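Local coordinates for putative endonuclease/exonuclease/phosphatase family protein (Bacteroides thetaiotaomicron, PDB 3MPR) that probably acts as a metal-dependent nuclease of the DNase I-like superfamily, with likely endonuclease and 3'-5'-RNA exonuclease activity, at residues F156-Q159 with E160-E164. Residues are numbered along the deposited sequence; the frame is centred on the assembly and turned at random.
With ACY (acetic acid), chain F.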
loop_
_atom_site.group_PDB
_atom_site.type_symbol
_atom_site.label_atom_id
_atom_site.label_comp_id
_atom_site.label_asym_id
_atom_site.label_seq_id
_atom_site.Cartn_x
_atom_site.Cartn_y
_atom_site.Cartn_z
ATOM N N PHE A 156 19.332 10.895 23.506
ATOM C CA PHE A 156 19.995 10.117 24.553
ATOM C C PHE A 156 19.102 9.800 25.751
ATOM O O PHE A 156 19.234 8.749 26.364
ATOM C CB PHE A 156 21.314 10.779 24.966
ATOM C CG PHE A 156 22.354 10.723 23.886
ATOM C CD1 PHE A 156 22.920 9.511 23.527
ATOM C CD2 PHE A 156 22.726 11.865 23.199
ATOM C CE1 PHE A 156 23.858 9.443 22.520
ATOM C CE2 PHE A 156 23.662 11.803 22.185
ATOM C CZ PHE A 156 24.230 10.595 21.848
ATOM N N LEU A 157 18.170 10.695 26.062
ATOM C CA LEU A 157 17.190 10.427 27.114
ATOM C C LEU A 157 16.294 9.257 26.708
ATOM O O LEU A 157 15.971 8.384 27.511
ATOM C CB LEU A 157 16.342 11.666 27.374
ATOM C CG LEU A 157 15.051 11.474 28.177
ATOM C CD1 LEU A 157 15.342 10.943 29.579
ATOM C CD2 LEU A 157 14.270 12.790 28.247
ATOM N N VAL A 158 15.895 9.233 25.443
ATOM C CA VAL A 158 15.084 8.120 24.978
ATOM C C VAL A 158 15.846 6.806 25.113
ATOM O O VAL A 158 15.302 5.810 25.588
ATOM C CB VAL A 158 14.551 8.351 23.547
ATOM C CG1 VAL A 158 13.978 7.065 22.986
ATOM C CG2 VAL A 158 13.492 9.447 23.568
ATOM N N GLN A 159 17.119 6.808 24.732
ATOM C CA GLN A 159 17.920 5.602 24.864
ATOM C C GLN A 159 18.091 5.196 26.347
ATOM O O GLN A 159 18.113 4.024 26.671
ATOM C CB GLN A 159 19.258 5.780 24.149
ATOM C CG GLN A 159 19.087 5.899 22.634
ATOM C CD GLN A 159 20.318 6.428 21.929
ATOM O OE1 GLN A 159 20.284 7.492 21.307
ATOM N NE2 GLN A 159 21.406 5.677 22.002
ATOM N N GLU A 160 18.188 6.160 27.252
ATOM C CA GLU A 160 18.217 5.804 28.676
ATOM C C GLU A 160 16.901 5.159 29.132
ATOM O O GLU A 160 16.907 4.170 29.864
ATOM C CB GLU A 160 18.571 7.004 29.542
ATOM C CG GLU A 160 20.022 7.462 29.379
ATOM C CD GLU A 160 21.037 6.383 29.772
ATOM O OE1 GLU A 160 21.211 6.132 30.986
ATOM O OE2 GLU A 160 21.660 5.785 28.866
ATOM N N LYS A 161 15.772 5.706 28.686
ATOM C CA LYS A 161 14.469 5.138 29.020
ATOM C C LYS A 161 14.264 3.750 28.419
ATOM O O LYS A 161 13.582 2.913 29.003
ATOM C CB LYS A 161 13.322 6.085 28.597
ATOM C CG LYS A 161 13.245 7.359 29.437
ATOM C CD LYS A 161 12.771 7.076 30.873
ATOM C CE LYS A 161 12.912 8.323 31.748
ATOM N NZ LYS A 161 12.410 8.112 33.139
HETATM N N MSE A 162 14.845 3.495 27.246
HETATM C CA MSE A 162 14.741 2.174 26.637
HETATM C C MSE A 162 15.329 1.117 27.552
HETATM O O MSE A 162 14.801 0.014 27.657
HETATM C CB MSE A 162 15.460 2.140 25.295
HETATM C CG MSE A 162 14.744 2.928 24.229
HETATM SE SE MSE A 162 15.686 2.759 22.544
HETATM C CE MSE A 162 14.229 3.362 21.373
ATOM N N LYS A 163 16.427 1.458 28.217
ATOM C CA LYS A 163 17.040 0.542 29.171
ATOM C C LYS A 163 16.236 0.510 30.476
ATOM O O LYS A 163 15.914 -0.560 30.987
ATOM C CB LYS A 163 18.505 0.932 29.434
ATOM C CG LYS A 163 19.440 0.594 28.283
ATOM C CD LYS A 163 20.862 1.080 28.539
ATOM C CE LYS A 163 20.967 2.589 28.422
ATOM N NZ LYS A 163 22.370 3.063 28.593
ATOM N N GLU A 164 15.890 1.681 30.995
ATOM C CA GLU A 164 15.200 1.763 32.286
ATOM C C GLU A 164 13.897 0.972 32.244
ATOM O O GLU A 164 13.587 0.212 33.168
ATOM C CB GLU A 164 14.924 3.224 32.644
ATOM C CG GLU A 164 14.101 3.448 33.900
ATOM C CD GLU A 164 13.909 4.931 34.193
ATOM O OE1 GLU A 164 14.913 5.628 34.465
ATOM O OE2 GLU A 164 12.755 5.403 34.142
HETATM C C ACY F . 11.856 10.098 35.570
HETATM O O ACY F . 11.667 8.937 36.038
HETATM O OXT ACY F . 12.461 10.388 34.498
HETATM C CH3 ACY F . 11.319 11.246 36.356
HETATM O O HOH W 1 21.824 7.430 26.535
#
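V158 and M162, one helical turn apart, form the tightly packed face of this amphipathic helix end. In one of two modelled conformers of M162, a selenomethionine, the two side chains cross obliquely and its CE lies 4.0 Å from CG1 of V158. The amide N of M162 bonds to O of V158 at 2.9 Å, and the same i to i+4 pattern joins K161 N to L157 O and E160 N to F156 O; only K163 N to Q159 O is weak, and E164 N still reaches E160 O at 2.9 Å. Helix 148-164 is the crossover of a beta-alpha-beta unit between the parallel strands 135-142 and 173-178 of the DNase I-like fold, and on its buried face V158 packs on L141 and M162 on F139, A173 and L175. At the margin of this packing, L157 and K161 lie side by side, CD1 of L157 at 4.2 Å from CG of K161, and both side chains touch F101. The solvent side is held by charge instead. Bent at chi2 (-70°) and extended from there, K161 forms a salt bridge from NZ to OE2 of E164 at 2.9 Å, on the syn side and 30° out of the carboxylate plane. The same K161 NZ donates to OXT of an acetic acid molecule, probably from the crystallisation liquor, at 2.7 Å. With K161 cut back to an alanine, E164 is likely to lose its salt-bridge mate and CD1 of L157 its neighbouring methylenes. Further round, NZ of K163 forms a salt bridge with E160 OE2 at 2.8 Å, and a water donates both to that carboxylate oxygen and to O of F156.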